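Local atomic coordinates of nitrite oxidoreductase subunit A (Kuenenia stuttgartiensis, PDB entry 7B04), a protein that belongs to the molybdopterin oxidoreductase family, resembles the subunit NarG, and carries a molybdenum atom, two copies of the pterin guanylate ester ligand MD1 and an iron/sulfur cluster. Residues Pro623-Phe636 with Asp871-Asp884. Residues are numbered along the deposited sequence; the frame is centred on the assembly and turned at random.
Sequences PLIVNTPKYGRKVF and DDYGIPENAEYWED
Tyr873 reaches across to the hairpin between Thr628 and Phe636, and its neighbours change along the side chain, with Phe636 lying against most of the ring. CB lies beside the methyl CG2 of Thr628. CG sits anti to the carbonyl carbon (chi1 -57°), a rotation that carries the ring past this methyl and in among the aromatic and aliphatic groups of the hairpin. On one flank, CD1 is 4.0 Å from CE2 of Tyr631; farther out, CE1 and CZ lie against CZ and CE1 of Phe636, and CE1 is also near the outer methylenes CD and CE of Lys634, whose chain runs at about a right angle to the tyrosine. Phe636 turns its edge onto one face of the Tyr873 ring in a T-shaped stack, with centroids 4.8 Å apart and planes at 78°. At the tip, OH of Tyr873 lies at the edge of the phenylalanine ring, near CE1. On the opposite face of the Tyr873 ring, CG of Asp871 stands about 4.2 Å above the ring plane, over its centre.

The partner is a two-stranded antiparallel beta hairpin, strands 625-627 and 633-635, held against a loop that leads into helix 882-887. Within the hairpin Thr628 OG1 donates to Gly632 O at 2.7 Å, bracing the turn that presents Lys630 and Tyr631. Two successive Asx turns shape the facing loop: Asp871 OD1 accepts from Tyr873 N, and Asp872 OD1 from Gly874 N. OD2 of Asp871 also takes a hydrogen bond from Tyr631 OH, modelled very short and of doubtful exact length, near the plane of the phenol ring, while Lys630 NZ forms long salt bridges with OD1 of Asp871 (3.7 Å) and of Asp872. At the helix, CG2 of Val626 lies near OD1 of Asp884, the two side chains crossing at a slant, and Leu624 passes alongside Glu883, whose OE2 has a weak hydrogen bond with His619.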
loop_
_atom_site.group_PDB
_atom_site.type_symbol
_atom_site.label_atom_id
_atom_site.label_comp_id
_atom_site.label_asym_id
_atom_site.label_seq_id
_atom_site.Cartn_x
_atom_site.Cartn_y
_atom_site.Cartn_z
ATOM N N PRO B 623 28.296 -10.345 20.715
ATOM C CA PRO B 623 28.870 -9.103 20.187
ATOM C C PRO B 623 29.853 -9.415 19.063
ATOM O O PRO B 623 30.120 -10.572 18.743
ATOM C CB PRO B 623 29.586 -8.496 21.400
ATOM C CG PRO B 623 29.038 -9.229 22.594
ATOM C CD PRO B 623 28.742 -10.606 22.091
ATOM N N LEU B 624 30.400 -8.358 18.466
ATOM C CA LEU B 624 31.395 -8.524 17.409
ATOM C C LEU B 624 32.722 -8.867 18.064
ATOM O O LEU B 624 33.483 -7.998 18.490
ATOM C CB LEU B 624 31.506 -7.273 16.546
ATOM C CG LEU B 624 32.658 -7.220 15.531
ATOM C CD1 LEU B 624 32.657 -8.425 14.606
ATOM C CD2 LEU B 624 32.593 -5.938 14.723
ATOM N N ILE B 625 32.995 -10.163 18.153
ATOM C CA ILE B 625 34.263 -10.675 18.647
ATOM C C ILE B 625 34.844 -11.548 17.551
ATOM O O ILE B 625 34.204 -12.520 17.123
ATOM C CB ILE B 625 34.097 -11.483 19.942
ATOM C CG1 ILE B 625 33.278 -10.708 20.977
ATOM C CG2 ILE B 625 35.465 -11.860 20.505
ATOM C CD1 ILE B 625 32.713 -11.589 22.065
ATOM N N VAL B 626 36.047 -11.215 17.100
ATOM C CA VAL B 626 36.706 -11.966 16.044
ATOM C C VAL B 626 38.058 -12.386 16.599
ATOM O O VAL B 626 38.729 -11.617 17.302
ATOM C CB VAL B 626 36.844 -11.181 14.720
ATOM C CG1 VAL B 626 37.784 -10.005 14.869
ATOM C CG2 VAL B 626 37.329 -12.104 13.619
ATOM N N ASN B 627 38.452 -13.619 16.292
ATOM C CA ASN B 627 39.718 -14.165 16.778
ATOM C C ASN B 627 40.791 -13.817 15.747
ATOM O O ASN B 627 41.165 -14.601 14.864
ATOM C CB ASN B 627 39.583 -15.653 17.049
ATOM C CG ASN B 627 38.752 -15.952 18.297
ATOM O OD1 ASN B 627 38.719 -15.163 19.240
ATOM N ND2 ASN B 627 38.067 -17.092 18.295
ATOM N N THR B 628 41.279 -12.586 15.881
ATOM C CA THR B 628 42.234 -12.037 14.945
ATOM C C THR B 628 43.541 -12.811 14.989
ATOM O O THR B 628 43.965 -13.265 16.058
ATOM C CB THR B 628 42.524 -10.575 15.264
ATOM O OG1 THR B 628 41.549 -10.078 16.187
ATOM C CG2 THR B 628 42.473 -9.814 14.041
ATOM N N PRO B 629 44.174 -13.045 13.838
ATOM C CA PRO B 629 45.514 -13.638 13.912
ATOM C C PRO B 629 46.583 -12.671 14.390
ATOM O O PRO B 629 47.529 -13.101 15.057
ATOM C CB PRO B 629 45.775 -14.087 12.473
ATOM C CG PRO B 629 44.972 -13.159 11.641
ATOM C CD PRO B 629 43.723 -12.865 12.434
ATOM N N LYS B 630 46.403 -11.360 14.188
ATOM C CA LYS B 630 47.453 -10.413 14.574
ATOM C C LYS B 630 47.427 -10.097 16.067
ATOM O O LYS B 630 48.480 -10.043 16.715
ATOM C CB LYS B 630 47.348 -9.121 13.758
ATOM C CG LYS B 630 48.628 -8.276 13.782
ATOM C CD LYS B 630 48.415 -6.917 13.112
ATOM C CE LYS B 630 48.826 -6.906 11.650
ATOM N NZ LYS B 630 48.985 -5.510 11.137
ATOM N N TYR B 631 46.245 -9.856 16.625
ATOM C CA TYR B 631 46.117 -9.522 18.038
ATOM C C TYR B 631 45.108 -10.436 18.709
ATOM O O TYR B 631 44.232 -9.991 19.457
ATOM C CB TYR B 631 45.668 -8.090 18.281
ATOM C CG TYR B 631 46.191 -7.031 17.340
ATOM C CD1 TYR B 631 47.236 -6.201 17.721
ATOM C CD2 TYR B 631 45.602 -6.819 16.101
ATOM C CE1 TYR B 631 47.701 -5.215 16.883
ATOM C CE2 TYR B 631 46.058 -5.837 15.260
ATOM C CZ TYR B 631 47.110 -5.036 15.653
ATOM O OH TYR B 631 47.562 -4.054 14.801
ATOM N N GLY B 632 45.254 -11.740 18.480
ATOM C CA GLY B 632 44.353 -12.753 19.009
ATOM C C GLY B 632 42.881 -12.390 19.071
ATOM O O GLY B 632 42.350 -11.748 18.162
ATOM N N ARG B 633 42.211 -12.788 20.149
ATOM C CA ARG B 633 40.797 -12.478 20.334
ATOM C C ARG B 633 40.627 -11.003 20.675
ATOM O O ARG B 633 41.016 -10.558 21.759
ATOM C CB ARG B 633 40.208 -13.364 21.426
ATOM C CG ARG B 633 38.752 -13.080 21.760
ATOM C CD ARG B 633 38.622 -12.321 23.073
ATOM N NE ARG B 633 37.229 -12.096 23.447
ATOM C CZ ARG B 633 36.476 -12.981 24.093
ATOM N NH1 ARG B 633 36.981 -14.157 24.440
ATOM N NH2 ARG B 633 35.218 -12.689 24.394
ATOM N N LYS B 634 40.056 -10.240 19.747
ATOM C CA LYS B 634 39.786 -8.822 19.939
ATOM C C LYS B 634 38.284 -8.583 19.894
ATOM O O LYS B 634 37.581 -9.157 19.055
ATOM C CB LYS B 634 40.484 -7.973 18.871
ATOM C CG LYS B 634 40.231 -6.477 19.002
ATOM C CD LYS B 634 41.051 -5.684 17.998
ATOM C CE LYS B 634 40.657 -4.215 18.002
ATOM N NZ LYS B 634 40.972 -3.550 19.297
ATOM N N VAL B 635 37.790 -7.741 20.796
ATOM C CA VAL B 635 36.379 -7.369 20.818
ATOM C C VAL B 635 36.261 -5.969 20.225
ATOM O O VAL B 635 36.945 -5.032 20.658
ATOM C CB VAL B 635 35.773 -7.479 22.234
ATOM C CG1 VAL B 635 36.149 -8.812 22.863
ATOM C CG2 VAL B 635 36.179 -6.327 23.159
ATOM N N PHE B 636 35.455 -5.844 19.175
ATOM C CA PHE B 636 35.254 -4.568 18.503
ATOM C C PHE B 636 34.032 -3.832 19.020
ATOM O O PHE B 636 33.798 -2.688 18.622
ATOM C CB PHE B 636 35.125 -4.785 16.993
ATOM C CG PHE B 636 36.417 -5.146 16.321
ATOM C CD1 PHE B 636 37.290 -4.161 15.892
ATOM C CD2 PHE B 636 36.765 -6.470 16.129
ATOM C CE1 PHE B 636 38.476 -4.493 15.276
ATOM C CE2 PHE B 636 37.953 -6.800 15.517
ATOM C CZ PHE B 636 38.809 -5.816 15.089
ATOM N N ASP B 871 44.117 -0.599 9.739
ATOM C CA ASP B 871 44.807 -1.823 10.213
ATOM C C ASP B 871 44.014 -2.974 9.618
ATOM O O ASP B 871 42.828 -2.951 9.767
ATOM C CB ASP B 871 44.927 -1.888 11.738
ATOM C CG ASP B 871 45.442 -3.212 12.271
ATOM O OD1 ASP B 871 45.523 -4.140 11.504
ATOM O OD2 ASP B 871 45.744 -3.296 13.455
ATOM N N ASP B 872 44.673 -3.908 8.946
ATOM C CA ASP B 872 43.957 -5.017 8.278
ATOM C C ASP B 872 43.629 -6.131 9.265
ATOM O O ASP B 872 42.866 -6.995 8.899
ATOM C CB ASP B 872 44.766 -5.519 7.087
ATOM C CG ASP B 872 45.928 -6.394 7.487
ATOM O OD1 ASP B 872 46.240 -6.422 8.654
ATOM O OD2 ASP B 872 46.500 -7.036 6.622
ATOM N N TYR B 873 44.263 -6.106 10.438
ATOM C CA TYR B 873 44.175 -7.099 11.543
ATOM C C TYR B 873 44.767 -8.435 11.111
ATOM O O TYR B 873 44.389 -9.442 11.658
ATOM C CB TYR B 873 42.760 -7.250 12.092
ATOM C CG TYR B 873 42.148 -5.971 12.583
ATOM C CD1 TYR B 873 42.250 -5.602 13.905
ATOM C CD2 TYR B 873 41.485 -5.123 11.726
ATOM C CE1 TYR B 873 41.702 -4.425 14.365
ATOM C CE2 TYR B 873 40.937 -3.939 12.169
ATOM C CZ TYR B 873 41.043 -3.593 13.494
ATOM O OH TYR B 873 40.503 -2.438 13.953
ATOM N N GLY B 874 45.702 -8.420 10.173
ATOM C CA GLY B 874 46.326 -9.657 9.692
ATOM C C GLY B 874 45.286 -10.625 9.194
ATOM O O GLY B 874 45.410 -11.806 9.492
ATOM N N ILE B 875 44.292 -10.140 8.461
ATOM C CA ILE B 875 43.264 -11.064 7.991
ATOM C C ILE B 875 43.453 -11.249 6.489
ATOM O O ILE B 875 43.475 -10.250 5.754
ATOM C CB ILE B 875 41.854 -10.553 8.317
ATOM C CG1 ILE B 875 41.608 -10.629 9.826
ATOM C CG2 ILE B 875 40.804 -11.343 7.557
ATOM C CD1 ILE B 875 40.354 -9.928 10.273
ATOM N N PRO B 876 43.602 -12.477 6.001
ATOM C CA PRO B 876 43.883 -12.674 4.578
ATOM C C PRO B 876 42.688 -12.320 3.710
ATOM O O PRO B 876 41.542 -12.261 4.161
ATOM C CB PRO B 876 44.205 -14.169 4.486
ATOM C CG PRO B 876 43.430 -14.775 5.608
ATOM C CD PRO B 876 43.455 -13.755 6.719
ATOM N N GLU B 877 42.981 -12.074 2.434
ATOM C CA GLU B 877 41.931 -11.732 1.488
ATOM C C GLU B 877 41.096 -12.948 1.106
ATOM O O GLU B 877 40.062 -12.788 0.447
ATOM C CB GLU B 877 42.539 -11.073 0.248
ATOM C CG GLU B 877 43.238 -9.749 0.551
ATOM C CD GLU B 877 43.805 -9.070 -0.683
ATOM O OE1 GLU B 877 43.721 -9.655 -1.783
ATOM O OE2 GLU B 877 44.337 -7.946 -0.552
ATOM N N ASN B 878 41.519 -14.151 1.502
ATOM C CA ASN B 878 40.728 -15.358 1.304
ATOM C C ASN B 878 39.606 -15.504 2.321
ATOM O O ASN B 878 38.752 -16.379 2.143
ATOM C CB ASN B 878 41.605 -16.611 1.398
ATOM C CG ASN B 878 42.872 -16.511 0.581
ATOM O OD1 ASN B 878 42.934 -15.783 -0.409
ATOM N ND2 ASN B 878 43.893 -17.255 0.989
ATOM N N ALA B 879 39.597 -14.691 3.376
ATOM C CA ALA B 879 38.684 -14.911 4.492
ATOM C C ALA B 879 37.238 -14.912 4.021
ATOM O O ALA B 879 36.771 -13.948 3.405
ATOM C CB ALA B 879 38.897 -13.847 5.567
ATOM N N GLU B 880 36.531 -16.003 4.315
ATOM C CA GLU B 880 35.133 -16.155 3.943
ATOM C C GLU B 880 34.188 -16.072 5.130
ATOM O O GLU B 880 32.983 -15.900 4.927
ATOM C CB GLU B 880 34.920 -17.491 3.217
ATOM C CG GLU B 880 35.743 -17.625 1.945
ATOM C CD GLU B 880 35.459 -18.906 1.190
ATOM O OE1 GLU B 880 34.624 -19.706 1.664
ATOM O OE2 GLU B 880 36.071 -19.113 0.121
ATOM N N TYR B 881 34.702 -16.195 6.350
ATOM C CA TYR B 881 33.870 -16.060 7.534
ATOM C C TYR B 881 33.401 -14.617 7.669
ATOM O O TYR B 881 34.177 -13.676 7.483
ATOM C CB TYR B 881 34.647 -16.492 8.778
ATOM C CG TYR B 881 33.816 -16.614 10.034
ATOM C CD1 TYR B 881 32.784 -17.539 10.123
ATOM C CD2 TYR B 881 34.079 -15.822 11.142
ATOM C CE1 TYR B 881 32.029 -17.659 11.275
ATOM C CE2 TYR B 881 33.333 -15.939 12.297
ATOM C CZ TYR B 881 32.307 -16.854 12.358
ATOM O OH TYR B 881 31.562 -16.965 13.510
ATOM N N TRP B 882 32.117 -14.449 7.986
ATOM C CA TRP B 882 31.507 -13.124 7.936
ATOM C C TRP B 882 32.144 -12.175 8.944
ATOM O O TRP B 882 32.332 -10.988 8.654
ATOM C CB TRP B 882 30.003 -13.239 8.173
ATOM C CG TRP B 882 29.670 -14.198 9.262
ATOM C CD1 TRP B 882 29.694 -13.950 10.599
ATOM C CD2 TRP B 882 29.280 -15.569 9.114
ATOM N NE1 TRP B 882 29.336 -15.077 11.298
ATOM C CE2 TRP B 882 29.073 -16.085 10.408
ATOM C CE3 TRP B 882 29.081 -16.408 8.013
ATOM C CZ2 TRP B 882 28.678 -17.402 10.633
ATOM C CZ3 TRP B 882 28.689 -17.716 8.240
ATOM C CH2 TRP B 882 28.491 -18.199 9.539
ATOM N N GLU B 883 32.479 -12.675 10.138
ATOM C CA GLU B 883 33.100 -11.814 11.141
ATOM C C GLU B 883 34.501 -11.392 10.723
ATOM O O GLU B 883 34.957 -10.305 11.097
ATOM C CB GLU B 883 33.143 -12.519 12.496
ATOM C CG GLU B 883 31.792 -12.999 12.981
ATOM C CD GLU B 883 30.938 -11.879 13.522
ATOM O OE1 GLU B 883 31.345 -11.243 14.515
ATOM O OE2 GLU B 883 29.867 -11.626 12.939
ATOM N N ASP B 884 35.196 -12.231 9.951
ATOM C CA ASP B 884 36.495 -11.834 9.417
ATOM C C ASP B 884 36.329 -10.738 8.374
ATOM O O ASP B 884 37.068 -9.746 8.382
ATOM C CB ASP B 884 37.216 -13.040 8.815
ATOM C CG ASP B 884 37.633 -14.059 9.861
ATOM O OD1 ASP B 884 37.893 -13.661 11.013
ATOM O OD2 ASP B 884 37.705 -15.260 9.527
#